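Side-chain contacts in ABC transporter, substrate binding protein (Agrobacterium tumefaciens, PDB 3C9H), which probably captures a solute in the periplasm and hands it to the membrane part of an ABC importer, and binds magnesium in the crystal: residues A[184-189]-A[333-338]; A[132-137]-A[323-328]; A[174-179]-A[233-238]; A[76-81]-A[100-105]. All blocks are in the same frame, centred on the assembly; numbering follows the deposited sequence.

How the contacts relate
Following the chain from the N terminus, contact 4 closes first: residues 76-81 and 100-105 bring helix 70-82 against helix 96-104 before any other contact opens. The remaining three are interlocked. Segment 132-137 opens contact 2, 174-179 opens contact 3 and 184-189 opens contact 1; closure then comes at 233-238 for contact 3, at 323-328 for contact 2 and at 333-338 for contact 1. Contact 3 is therefore nested within contact 2, while contact 1 crosses both. Strands 135-142 and 230-235 pair directly between contacts 2 and 3, Phe187 packs on Leu235 and Ala137, and Tyr335 meets Val100, joining contact 1 to contact 4.

Contact 1: A[184-189]-A[333-338]; sequences GFLFMS and MVYLDQ
Leu336 reaches helix 183-194 with both of its methyl groups, and CD2 does most of the touching: it stands 3.9 Å from Phe185 CZ and 4.0 Å from Ser189 CB. Phe185 and Ser189 are one helical turn apart, so the leucine bridges two successive turns on one side of the helix. This is helix-to-loop packing in what is probably the two-lobed periplasmic binding protein fold, joining helix 183-194 to the connection that runs into the C-terminal helix 338-353. Leu336 CD1 adds a second approach to Ser189 CB at 4.1 Å. A separate, looser apolar touch joins Leu186 CD1 to Tyr335 CE2 at 4.3 Å, the methyl standing obliquely to the ring. The phenyl ring of Phe185 gets to Leu336 because CG lies anti to the backbone N (chi1 178°), which carries CZ outward from the helix. Further out, Arg341 makes a cation-pi interaction with that ring, and Leu344 touches both Phe185 and Leu336. Asp337 caps the start of helix 338-353: it occupies the N-cap position, and its OD1 accepts from Lys340 N. On the other segment Ser189 turns its hydroxyl back onto its own helix, where OG donates to Leu186 O at 2.9 Å, at a C=O...OG angle of 119° and 24° from the carbonyl plane.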
loop_
_atom_site.group_PDB
_atom_site.type_symbol
_atom_site.label_atom_id
_atom_site.label_comp_id
_atom_site.label_asym_id
_atom_site.label_seq_id
_atom_site.Cartn_x
_atom_site.Cartn_y
_atom_site.Cartn_z
ATOM N N GLY A 184 0.537 -3.815 6.132
ATOM C CA GLY A 184 1.314 -4.892 6.765
ATOM C C GLY A 184 0.461 -6.098 7.069
ATOM O O GLY A 184 0.841 -7.232 6.731
ATOM N N PHE A 185 -0.687 -5.878 7.722
ATOM C CA PHE A 185 -1.588 -6.966 8.005
ATOM C C PHE A 185 -2.045 -7.680 6.712
ATOM O O PHE A 185 -2.038 -8.907 6.623
ATOM C CB PHE A 185 -2.813 -6.517 8.819
ATOM C CG PHE A 185 -3.758 -7.650 9.058
ATOM C CD1 PHE A 185 -3.554 -8.509 10.111
ATOM C CD2 PHE A 185 -4.772 -7.931 8.146
ATOM C CE1 PHE A 185 -4.397 -9.627 10.287
ATOM C CE2 PHE A 185 -5.607 -9.040 8.303
ATOM C CZ PHE A 185 -5.408 -9.891 9.367
ATOM N N LEU A 186 -2.420 -6.901 5.710
ATOM C CA LEU A 186 -2.826 -7.465 4.426
ATOM C C LEU A 186 -1.737 -8.380 3.887
ATOM O O LEU A 186 -2.017 -9.502 3.501
ATOM C CB LEU A 186 -3.149 -6.344 3.417
ATOM C CG LEU A 186 -3.674 -6.764 2.029
ATOM C CD1 LEU A 186 -5.042 -7.389 2.160
ATOM C CD2 LEU A 186 -3.724 -5.590 1.045
ATOM N N PHE A 187 -0.494 -7.904 3.851
ATOM C CA PHE A 187 0.580 -8.693 3.288
ATOM C C PHE A 187 0.748 -9.989 4.104
ATOM O O PHE A 187 0.916 -11.053 3.522
ATOM C CB PHE A 187 1.913 -7.927 3.230
ATOM C CG PHE A 187 1.968 -6.776 2.217
ATOM C CD1 PHE A 187 1.237 -6.799 1.015
ATOM C CD2 PHE A 187 2.838 -5.715 2.441
ATOM C CE1 PHE A 187 1.337 -5.739 0.099
ATOM C CE2 PHE A 187 2.959 -4.660 1.535
ATOM C CZ PHE A 187 2.207 -4.672 0.361
ATOM N N MET A 188 0.732 -9.901 5.433
ATOM C CA MET A 188 0.845 -11.114 6.272
ATOM C C MET A 188 -0.307 -12.078 5.992
ATOM O O MET A 188 -0.108 -13.288 5.877
ATOM C CB MET A 188 0.883 -10.759 7.762
ATOM C CG MET A 188 0.883 -11.977 8.744
ATOM S SD MET A 188 2.384 -12.951 8.605
ATOM C CE MET A 188 3.599 -11.836 7.836
ATOM N N SER A 189 -1.515 -11.556 5.851
ATOM C CA SER A 189 -2.668 -12.436 5.629
ATOM C C SER A 189 -2.552 -13.151 4.263
ATOM O O SER A 189 -2.914 -14.343 4.135
ATOM C CB SER A 189 -3.986 -11.672 5.809
ATOM O OG SER A 189 -4.309 -10.881 4.672
ATOM N N MET A 333 -15.669 -11.333 1.259
ATOM C CA MET A 333 -15.335 -12.769 1.368
ATOM C C MET A 333 -13.872 -13.137 1.075
ATOM O O MET A 333 -13.376 -14.135 1.601
ATOM C CB MET A 333 -16.229 -13.590 0.433
ATOM C CG MET A 333 -16.085 -13.228 -1.051
ATOM S SD MET A 333 -17.124 -14.280 -2.079
ATOM C CE MET A 333 -17.555 -13.177 -3.441
ATOM N N VAL A 334 -13.194 -12.368 0.224
ATOM C CA VAL A 334 -11.759 -12.597 -0.042
ATOM C C VAL A 334 -10.889 -12.347 1.211
ATOM O O VAL A 334 -9.792 -12.924 1.367
ATOM C CB VAL A 334 -11.247 -11.698 -1.215
ATOM C CG1 VAL A 334 -9.764 -11.983 -1.526
ATOM C CG2 VAL A 334 -12.102 -11.909 -2.458
ATOM N N TYR A 335 -11.397 -11.491 2.100
ATOM C CA TYR A 335 -10.652 -10.997 3.257
ATOM C C TYR A 335 -11.101 -11.594 4.590
ATOM O O TYR A 335 -12.262 -11.970 4.756
ATOM C CB TYR A 335 -10.823 -9.498 3.325
ATOM C CG TYR A 335 -10.524 -8.820 2.021
ATOM C CD1 TYR A 335 -11.552 -8.368 1.190
ATOM C CD2 TYR A 335 -9.208 -8.639 1.597
ATOM C CE1 TYR A 335 -11.274 -7.735 -0.012
ATOM C CE2 TYR A 335 -8.920 -7.993 0.386
ATOM C CZ TYR A 335 -9.959 -7.550 -0.408
ATOM O OH TYR A 335 -9.668 -6.928 -1.586
ATOM N N LEU A 336 -10.168 -11.607 5.540
ATOM C CA LEU A 336 -10.379 -12.157 6.884
ATOM C C LEU A 336 -11.356 -11.317 7.702
ATOM O O LEU A 336 -11.209 -10.109 7.805
ATOM C CB LEU A 336 -9.051 -12.230 7.651
ATOM C CG LEU A 336 -8.088 -13.371 7.305
ATOM C CD1 LEU A 336 -7.725 -13.339 5.826
ATOM C CD2 LEU A 336 -6.829 -13.285 8.159
ATOM N N ASP A 337 -12.330 -11.981 8.318
ATOM C CA ASP A 337 -13.261 -11.309 9.193
ATOM C C ASP A 337 -12.567 -10.786 10.462
ATOM O O ASP A 337 -11.444 -11.181 10.777
ATOM C CB ASP A 337 -14.443 -12.236 9.525
ATOM C CG ASP A 337 -14.072 -13.395 10.429
ATOM O OD1 ASP A 337 -13.291 -13.218 11.381
ATOM O OD2 ASP A 337 -14.636 -14.494 10.233
ATOM N N GLN A 338 -13.268 -9.925 11.198
ATOM C CA GLN A 338 -12.698 -9.214 12.356
ATOM C C GLN A 338 -12.076 -10.148 13.398
ATOM O O GLN A 338 -10.994 -9.854 13.939
ATOM C CB GLN A 338 -13.768 -8.321 13.024
ATOM C CG GLN A 338 -14.278 -7.202 12.110
ATOM C CD GLN A 338 -15.594 -6.612 12.577
ATOM O OE1 GLN A 338 -15.730 -6.220 13.741
ATOM N NE2 GLN A 338 -16.566 -6.528 11.669
#

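Contact 2: A[132-137]-A[323-328]; sequences LTFEPA and LRPVPV
With chi1 at -164°, Phe134 has CG anti to the backbone N, and the ring extends from its chain to segment 323-328; Leu323 answers with CG anti to its carbonyl carbon (chi1 -55°), which brings a methyl to the ring. The two partners approach differently. Leu323 CD1 comes in at the ring edge, near its plane, 3.8 Å from Phe134 CE2. Pro325 CB instead meets the ring at a slant, 3.7 Å from Phe134 CE1 and 4.1 Å from CZ. The ring thus presents the two CE atoms that flank CZ to two residues spaced two apart, Leu323 and Pro325, both of which direct CB at segment 132-137. The backbones stay well separated, with Phe134 CA 8.0 Å from Pro325 CA, so side chains alone span the gap. In the sheet topology, strands 135-142 and 323-325 both pair with strand 258-268, the first antiparallel and the second parallel, and Phe134 also rests on Val260 of that shared strand. Helix 312-319 packs against the ring through Ala312, Met315 and Gln316; Gln316 touches Pro325 as well. Beside the phenylalanine, Thr133 OG1 donates to the anti lone pair of Glu135 OE2 at 2.7 Å. Arg263 holds both groups, its backbone N bonding Thr133 OG1 and its NE forming a salt bridge to Glu135 OE2, while Ser237 binds OE1.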
loop_
_atom_site.group_PDB
_atom_site.type_symbol
_atom_site.label_atom_id
_atom_site.label_comp_id
_atom_site.label_asym_id
_atom_site.label_seq_id
_atom_site.Cartn_x
_atom_site.Cartn_y
_atom_site.Cartn_z
ATOM N N LEU A 132 -6.593 0.909 -7.920
ATOM C CA LEU A 132 -5.996 1.910 -8.839
ATOM C C LEU A 132 -4.517 1.760 -9.187
ATOM O O LEU A 132 -4.023 2.468 -10.080
ATOM C CB LEU A 132 -6.243 3.325 -8.285
ATOM C CG LEU A 132 -7.722 3.673 -8.072
ATOM C CD1 LEU A 132 -7.866 4.972 -7.222
ATOM C CD2 LEU A 132 -8.430 3.809 -9.417
ATOM N N THR A 133 -3.812 0.882 -8.461
ATOM C CA THR A 133 -2.385 0.676 -8.610
ATOM C C THR A 133 -2.114 -0.827 -8.538
ATOM O O THR A 133 -2.998 -1.608 -8.195
ATOM C CB THR A 133 -1.596 1.342 -7.457
ATOM O OG1 THR A 133 -1.848 0.635 -6.222
ATOM C CG2 THR A 133 -1.966 2.838 -7.312
ATOM N N PHE A 134 -0.872 -1.209 -8.805
ATOM C CA PHE A 134 -0.452 -2.624 -8.769
ATOM C C PHE A 134 0.980 -2.622 -8.185
ATOM O O PHE A 134 1.944 -2.393 -8.904
ATOM C CB PHE A 134 -0.524 -3.149 -10.220
ATOM C CG PHE A 134 -0.506 -4.649 -10.364
ATOM C CD1 PHE A 134 -1.649 -5.404 -10.114
ATOM C CD2 PHE A 134 0.641 -5.295 -10.799
ATOM C CE1 PHE A 134 -1.637 -6.804 -10.275
ATOM C CE2 PHE A 134 0.670 -6.685 -10.961
ATOM C CZ PHE A 134 -0.472 -7.437 -10.698
ATOM N N GLU A 135 1.095 -2.811 -6.866
ATOM C CA GLU A 135 2.365 -2.586 -6.107
ATOM C C GLU A 135 2.826 -3.812 -5.304
ATOM O O GLU A 135 2.072 -4.328 -4.508
ATOM C CB GLU A 135 2.185 -1.396 -5.146
ATOM C CG GLU A 135 2.049 -0.051 -5.875
ATOM C CD GLU A 135 1.620 1.058 -4.936
ATOM O OE1 GLU A 135 2.466 1.497 -4.127
ATOM O OE2 GLU A 135 0.431 1.450 -4.969
ATOM N N PRO A 136 4.060 -4.301 -5.540
ATOM C CA PRO A 136 4.536 -5.508 -4.867
ATOM C C PRO A 136 5.159 -5.261 -3.491
ATOM O O PRO A 136 5.645 -4.160 -3.223
ATOM C CB PRO A 136 5.597 -6.038 -5.820
ATOM C CG PRO A 136 6.228 -4.784 -6.387
ATOM C CD PRO A 136 5.030 -3.813 -6.533
ATOM N N ALA A 137 5.085 -6.279 -2.637
ATOM C CA ALA A 137 5.786 -6.335 -1.353
ATOM C C ALA A 137 7.119 -7.029 -1.584
ATOM O O ALA A 137 7.159 -8.235 -1.961
ATOM C CB ALA A 137 4.999 -7.115 -0.371
ATOM N N LEU A 323 3.751 -13.565 -9.198
ATOM C CA LEU A 323 2.902 -12.512 -8.610
ATOM C C LEU A 323 1.627 -13.073 -8.004
ATOM O O LEU A 323 0.962 -13.924 -8.607
ATOM C CB LEU A 323 2.511 -11.468 -9.659
ATOM C CG LEU A 323 3.639 -10.782 -10.422
ATOM C CD1 LEU A 323 3.109 -9.615 -11.235
ATOM C CD2 LEU A 323 4.760 -10.332 -9.499
ATOM N N ARG A 324 1.282 -12.576 -6.815
ATOM C CA ARG A 324 0.089 -12.994 -6.099
ATOM C C ARG A 324 -0.765 -11.754 -5.758
ATOM O O ARG A 324 -0.754 -11.288 -4.615
ATOM C CB ARG A 324 0.466 -13.776 -4.831
ATOM C CG ARG A 324 1.402 -14.973 -5.060
ATOM C CD ARG A 324 0.796 -15.965 -6.069
ATOM N NE ARG A 324 1.271 -17.332 -5.857
ATOM C CZ ARG A 324 2.482 -17.781 -6.182
ATOM N NH1 ARG A 324 3.361 -16.978 -6.754
ATOM N NH2 ARG A 324 2.824 -19.037 -5.938
ATOM N N PRO A 325 -1.497 -11.214 -6.761
ATOM C CA PRO A 325 -2.366 -10.051 -6.511
ATOM C C PRO A 325 -3.640 -10.422 -5.790
ATOM O O PRO A 325 -3.974 -11.601 -5.691
ATOM C CB PRO A 325 -2.686 -9.513 -7.907
ATOM C CG PRO A 325 -2.452 -10.676 -8.846
ATOM C CD PRO A 325 -1.538 -11.655 -8.169
ATOM N N VAL A 326 -4.343 -9.393 -5.307
ATOM C CA VAL A 326 -5.573 -9.543 -4.527
ATOM C C VAL A 326 -6.748 -8.926 -5.335
ATOM O O VAL A 326 -6.699 -7.748 -5.710
ATOM C CB VAL A 326 -5.436 -8.826 -3.150
ATOM C CG1 VAL A 326 -6.565 -9.210 -2.230
ATOM C CG2 VAL A 326 -4.055 -9.129 -2.490
ATOM N N PRO A 327 -7.790 -9.727 -5.632
ATOM C CA PRO A 327 -8.964 -9.216 -6.363
ATOM C C PRO A 327 -9.960 -8.477 -5.448
ATOM O O PRO A 327 -10.069 -8.807 -4.259
ATOM C CB PRO A 327 -9.595 -10.484 -6.939
ATOM C CG PRO A 327 -9.225 -11.580 -5.943
ATOM C CD PRO A 327 -7.916 -11.162 -5.298
ATOM N N VAL A 328 -10.671 -7.493 -6.004
ATOM C CA VAL A 328 -11.631 -6.656 -5.245
ATOM C C VAL A 328 -13.099 -7.077 -5.476
ATOM O O VAL A 328 -13.944 -6.996 -4.572
ATOM C CB VAL A 328 -11.514 -5.172 -5.671
ATOM C CG1 VAL A 328 -12.271 -4.272 -4.721
ATOM C CG2 VAL A 328 -10.051 -4.739 -5.761
#

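Contact 3: A[174-179]-A[233-238]; sequences ATYDIE and NILGSY. With CIT (citric acid), chain D.
The citrate-occupied pocket is lined here by Tyr176, Leu235 and Tyr238, and the two tyrosines hold different carboxylates of the ligand, which probably came from the crystallisation liquor. Tyr176 OH donates to citrate O6 over a short 2.5 Å, with O6 in the plane of the ring at its edge. Tyr238 OH donates to citrate O2, also at 2.5 Å, and is hydrogen-bonded to Asp43 N as well. Between them Leu235 supplies the apolar part: its CG lies 3.6 Å from Tyr176 OH, the two side chains crossing at about a right angle, and its CD1 sits over the rim of one Tyr238 face, 3.7 Å above the plane. Away from the citrate, Asn233 O faces the edge of the Tyr176 ring, near its plane and 3.3 Å from CE1; it is buried and has no hydrogen-bonding partner in the model. Asn233 and Ile234 form a G1 bulge against strand 135-142, with Asn233 at positive phi (62°). Ser216 OG bonds both Tyr176 OH and Leu235 N, linking the Tyr176 hydroxyl to the Leu235 backbone. Citrate gripped by both tyrosines and by Ser41, itself part of the magnesium site, is consistent with the ligand cleft of a periplasmic binding protein.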
loop_
_atom_site.group_PDB
_atom_site.type_symbol
_atom_site.label_atom_id
_atom_site.label_comp_id
_atom_site.label_asym_id
_atom_site.label_seq_id
_atom_site.Cartn_x
_atom_site.Cartn_y
_atom_site.Cartn_z
ATOM N N ALA A 174 14.078 -5.604 9.693
ATOM C CA ALA A 174 12.828 -4.915 9.983
ATOM C C ALA A 174 11.684 -5.338 9.048
ATOM O O ALA A 174 11.908 -5.779 7.922
ATOM C CB ALA A 174 13.030 -3.411 9.900
ATOM N N THR A 175 10.462 -5.188 9.555
ATOM C CA THR A 175 9.247 -5.445 8.800
ATOM C C THR A 175 8.090 -4.602 9.365
ATOM O O THR A 175 8.253 -3.843 10.341
ATOM C CB THR A 175 8.890 -6.947 8.803
ATOM O OG1 THR A 175 7.900 -7.206 7.803
ATOM C CG2 THR A 175 8.381 -7.409 10.184
ATOM N N TYR A 176 6.935 -4.685 8.705
ATOM C CA TYR A 176 5.745 -3.982 9.169
ATOM C C TYR A 176 5.268 -4.571 10.492
ATOM O O TYR A 176 5.240 -5.780 10.664
ATOM C CB TYR A 176 4.594 -4.117 8.177
ATOM C CG TYR A 176 4.555 -3.081 7.087
ATOM C CD1 TYR A 176 4.731 -3.438 5.751
ATOM C CD2 TYR A 176 4.317 -1.751 7.384
ATOM C CE1 TYR A 176 4.653 -2.468 4.735
ATOM C CE2 TYR A 176 4.233 -0.801 6.380
ATOM C CZ TYR A 176 4.390 -1.166 5.073
ATOM O OH TYR A 176 4.295 -0.202 4.103
ATOM N N ASP A 177 4.912 -3.684 11.397
ATOM C CA ASP A 177 4.106 -4.021 12.541
ATOM C C ASP A 177 2.673 -4.176 12.053
ATOM O O ASP A 177 1.982 -3.191 11.797
ATOM C CB ASP A 177 4.190 -2.900 13.555
ATOM C CG ASP A 177 3.427 -3.204 14.830
ATOM O OD1 ASP A 177 2.612 -4.155 14.869
ATOM O OD2 ASP A 177 3.672 -2.482 15.805
ATOM N N ILE A 178 2.247 -5.414 11.925
ATOM C CA ILE A 178 0.943 -5.705 11.366
ATOM C C ILE A 178 -0.202 -5.255 12.270
ATOM O O ILE A 178 -1.332 -5.122 11.807
ATOM C CB ILE A 178 0.780 -7.161 10.922
ATOM C CG1 ILE A 178 0.574 -8.123 12.108
ATOM C CG2 ILE A 178 1.953 -7.587 10.057
ATOM C CD1 ILE A 178 0.106 -9.499 11.691
ATOM N N GLU A 179 0.097 -4.994 13.534
ATOM C CA GLU A 179 -0.897 -4.449 14.447
ATOM C C GLU A 179 -1.167 -2.989 14.174
ATOM O O GLU A 179 -2.260 -2.506 14.438
ATOM C CB GLU A 179 -0.457 -4.604 15.913
ATOM C CG GLU A 179 -0.628 -6.008 16.441
ATOM C CD GLU A 179 -0.488 -6.077 17.958
ATOM O OE1 GLU A 179 0.327 -5.312 18.516
ATOM O OE2 GLU A 179 -1.188 -6.906 18.591
ATOM N N ASN A 233 8.760 -7.402 3.242
ATOM C CA ASN A 233 7.401 -6.933 2.889
ATOM C C ASN A 233 7.260 -5.425 2.781
ATOM O O ASN A 233 6.251 -4.844 3.195
ATOM C CB ASN A 233 6.363 -7.471 3.875
ATOM C CG ASN A 233 5.797 -8.818 3.473
ATOM O OD1 ASN A 233 4.852 -9.327 4.114
ATOM N ND2 ASN A 233 6.340 -9.398 2.419
ATOM N N ILE A 234 8.249 -4.799 2.164
ATOM C CA ILE A 234 8.292 -3.363 2.018
ATOM C C ILE A 234 7.610 -3.019 0.696
ATOM O O ILE A 234 7.681 -3.795 -0.250
ATOM C CB ILE A 234 9.776 -2.845 2.055
ATOM C CG1 ILE A 234 10.450 -3.359 3.337
ATOM C CG2 ILE A 234 9.841 -1.301 1.959
ATOM C CD1 ILE A 234 9.683 -3.033 4.626
ATOM N N LEU A 235 6.958 -1.853 0.638
ATOM C CA LEU A 235 6.349 -1.390 -0.591
ATOM C C LEU A 235 7.408 -1.137 -1.675
ATOM O O LEU A 235 8.290 -0.303 -1.514
ATOM C CB LEU A 235 5.469 -0.159 -0.339
ATOM C CG LEU A 235 4.174 -0.367 0.478
ATOM C CD1 LEU A 235 3.439 0.968 0.637
ATOM C CD2 LEU A 235 3.249 -1.451 -0.148
ATOM N N GLY A 236 7.294 -1.853 -2.787
ATOM C CA GLY A 236 8.284 -1.777 -3.864
ATOM C C GLY A 236 8.328 -0.415 -4.522
ATOM O O GLY A 236 9.370 0.032 -4.944
ATOM N N SER A 237 7.173 0.243 -4.612
ATOM C CA SER A 237 7.079 1.574 -5.207
ATOM C C SER A 237 7.889 2.580 -4.394
ATOM O O SER A 237 8.664 3.337 -4.927
ATOM C CB SER A 237 5.607 1.991 -5.269
ATOM O OG SER A 237 4.952 1.678 -4.042
ATOM N N TYR A 238 7.711 2.564 -3.080
ATOM C CA TYR A 238 8.440 3.432 -2.175
ATOM C C TYR A 238 9.915 3.067 -2.194
ATOM O O TYR A 238 10.766 3.958 -2.147
ATOM C CB TYR A 238 7.907 3.270 -0.762
ATOM C CG TYR A 238 6.502 3.827 -0.502
ATOM C CD1 TYR A 238 5.671 4.274 -1.534
ATOM C CD2 TYR A 238 6.019 3.889 0.783
ATOM C CE1 TYR A 238 4.379 4.755 -1.267
ATOM C CE2 TYR A 238 4.762 4.377 1.056
ATOM C CZ TYR A 238 3.941 4.818 0.024
ATOM O OH TYR A 238 2.678 5.287 0.312
HETATM C C1 CIT D . 1.057 3.130 2.498
HETATM O O1 CIT D . 0.125 3.054 1.648
HETATM O O2 CIT D . 2.002 3.929 2.327
HETATM C C2 CIT D . 1.070 2.232 3.706
HETATM C C3 CIT D . 1.604 2.909 4.981
HETATM O O7 CIT D . 0.947 4.199 5.172
HETATM C C4 CIT D . 1.326 2.051 6.211
HETATM C C5 CIT D . -0.133 1.893 6.500
HETATM O O3 CIT D . -0.629 0.754 6.775
HETATM O O4 CIT D . -0.801 2.938 6.516
HETATM C C6 CIT D . 3.122 3.149 4.916
HETATM O O5 CIT D . 3.624 4.302 5.003
HETATM O O6 CIT D . 3.903 2.204 4.755
#

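Contact 4: A[76-81]-A[100-105]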
loop_
_atom_site.group_PDB
_atom_site.type_symbol
_atom_site.label_atom_id
_atom_site.label_comp_id
_atom_site.label_asym_id
_atom_site.label_seq_id
_atom_site.Cartn_x
_atom_site.Cartn_y
_atom_site.Cartn_z
ATOM N N ARG A 76 -11.392 6.558 11.289
ATOM C CA ARG A 76 -11.887 7.915 11.234
ATOM C C ARG A 76 -13.162 8.057 10.402
ATOM O O ARG A 76 -14.105 8.749 10.793
ATOM C CB ARG A 76 -10.818 8.813 10.673
ATOM C CG ARG A 76 -11.192 10.263 10.656
ATOM C CD ARG A 76 -9.951 11.134 10.735
ATOM N NE ARG A 76 -10.295 12.475 10.279
ATOM C CZ ARG A 76 -9.433 13.403 9.931
ATOM N NH1 ARG A 76 -8.136 13.137 9.922
ATOM N NH2 ARG A 76 -9.892 14.579 9.491
ATOM N N ILE A 77 -13.193 7.403 9.252
ATOM C CA ILE A 77 -14.385 7.439 8.422
ATOM C C ILE A 77 -15.581 6.813 9.165
ATOM O O ILE A 77 -16.693 7.363 9.146
ATOM C CB ILE A 77 -14.135 6.759 7.047
ATOM C CG1 ILE A 77 -13.236 7.665 6.193
ATOM C CG2 ILE A 77 -15.481 6.458 6.349
ATOM C CD1 ILE A 77 -12.761 7.074 4.884
ATOM N N VAL A 78 -15.350 5.686 9.825
ATOM C CA VAL A 78 -16.410 5.027 10.617
ATOM C C VAL A 78 -16.888 5.937 11.769
ATOM O O VAL A 78 -18.083 6.113 11.977
ATOM C CB VAL A 78 -15.951 3.671 11.193
ATOM C CG1 VAL A 78 -17.022 3.097 12.235
ATOM C CG2 VAL A 78 -15.722 2.665 10.084
ATOM N N LYS A 79 -15.953 6.484 12.523
ATOM C CA LYS A 79 -16.286 7.378 13.637
ATOM C C LYS A 79 -17.025 8.634 13.230
ATOM O O LYS A 79 -18.024 8.990 13.848
ATOM C CB LYS A 79 -15.038 7.780 14.390
ATOM C CG LYS A 79 -14.609 6.728 15.332
ATOM C CD LYS A 79 -13.372 7.155 16.094
ATOM C CE LYS A 79 -12.598 5.958 16.677
ATOM N NZ LYS A 79 -11.122 6.242 16.541
ATOM N N GLU A 80 -16.530 9.308 12.202
ATOM C CA GLU A 80 -17.144 10.530 11.726
ATOM C C GLU A 80 -18.529 10.264 11.150
ATOM O O GLU A 80 -19.473 10.973 11.465
ATOM C CB GLU A 80 -16.253 11.257 10.713
ATOM C CG GLU A 80 -15.027 11.887 11.377
ATOM C CD GLU A 80 -13.964 12.419 10.409
ATOM O OE1 GLU A 80 -13.989 12.103 9.193
ATOM O OE2 GLU A 80 -13.070 13.171 10.890
ATOM N N THR A 81 -18.647 9.223 10.339
ATOM C CA THR A 81 -19.917 8.870 9.743
ATOM C C THR A 81 -20.920 8.510 10.850
ATOM O O THR A 81 -22.018 9.040 10.864
ATOM C CB THR A 81 -19.789 7.699 8.746
ATOM O OG1 THR A 81 -18.847 8.043 7.716
ATOM C CG2 THR A 81 -21.162 7.392 8.092
ATOM N N VAL A 100 -12.708 -2.409 1.335
ATOM C CA VAL A 100 -13.844 -3.248 0.934
ATOM C C VAL A 100 -14.825 -3.382 2.106
ATOM O O VAL A 100 -16.029 -3.292 1.906
ATOM C CB VAL A 100 -13.382 -4.613 0.385
ATOM C CG1 VAL A 100 -14.607 -5.602 0.183
ATOM C CG2 VAL A 100 -12.643 -4.401 -0.940
ATOM N N LYS A 101 -14.328 -3.557 3.328
ATOM C CA LYS A 101 -15.222 -3.497 4.502
ATOM C C LYS A 101 -16.050 -2.205 4.623
ATOM O O LYS A 101 -17.252 -2.280 4.845
ATOM C CB LYS A 101 -14.474 -3.779 5.803
ATOM C CG LYS A 101 -15.393 -3.824 7.028
ATOM C CD LYS A 101 -14.693 -4.445 8.194
ATOM C CE LYS A 101 -15.639 -4.645 9.414
ATOM N NZ LYS A 101 -16.945 -5.388 9.104
ATOM N N LEU A 102 -15.433 -1.021 4.515
ATOM C CA LEU A 102 -16.211 0.218 4.497
ATOM C C LEU A 102 -17.311 0.146 3.455
ATOM O O LEU A 102 -18.453 0.481 3.736
ATOM C CB LEU A 102 -15.366 1.456 4.191
ATOM C CG LEU A 102 -14.359 1.996 5.201
ATOM C CD1 LEU A 102 -13.523 3.096 4.522
ATOM C CD2 LEU A 102 -15.028 2.523 6.448
ATOM N N SER A 103 -16.951 -0.286 2.248
ATOM C CA SER A 103 -17.869 -0.325 1.126
ATOM C C SER A 103 -18.998 -1.331 1.387
ATOM O O SER A 103 -20.185 -1.068 1.097
ATOM C CB SER A 103 -17.095 -0.682 -0.147
ATOM O OG SER A 103 -16.085 0.284 -0.419
ATOM N N ASN A 104 -18.636 -2.473 1.950
ATOM C CA ASN A 104 -19.629 -3.485 2.331
ATOM C C ASN A 104 -20.602 -3.019 3.447
ATOM O O ASN A 104 -21.766 -3.420 3.474
ATOM C CB ASN A 104 -18.890 -4.755 2.753
ATOM C CG ASN A 104 -19.795 -5.952 2.853
ATOM O OD1 ASN A 104 -20.061 -6.440 3.961
ATOM N ND2 ASN A 104 -20.291 -6.430 1.717
ATOM N N ASP A 105 -20.136 -2.190 4.378
ATOM C CA ASP A 105 -20.924 -1.823 5.555
ATOM C C ASP A 105 -21.689 -0.525 5.372
ATOM O O ASP A 105 -22.306 -0.032 6.318
ATOM C CB ASP A 105 -20.043 -1.718 6.802
ATOM C CG ASP A 105 -19.500 -3.051 7.255
ATOM O OD1 ASP A 105 -20.041 -4.083 6.834
ATOM O OD2 ASP A 105 -18.538 -3.080 8.057
#
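Leu102 of helix 96-104 pushes its branched end against helix 70-82, and the tight part of the contact is the fit of that one side chain to Ile77 and Val78. Its CD2 is shared, lying 3.7 Å from Val78 CG2 and 4.0 Å from Ile77 CG2. Its CD1 meets Ile77 CD1 at 4.1 Å, so Ile77 is touched at two branches, the isoleucine crossing the leucine at about a right angle. Val78 CG2 is placed for this by chi1 of 171°, which turns CG1 anti to the backbone N and CG2 anti to the carbonyl carbon. Ile77 continues onto Pro268 of strand 258-268, and Leu102 also touches Tyr74, earlier on helix 70-82. The open side is looser: Val78 is only partly buried, and Lys101 pairs with Asp105, just past the end of its helix, NZ meeting OD2 at 3.0 Å on the syn side. Within helix 70-82, Thr81 OG1 donates to Ile77 O, which Thr81 N reaches from the opposite face. Such apolar packing of neighbouring helices, each following a strand, is consistent with an alpha/beta lobe of the periplasmic binding protein fold.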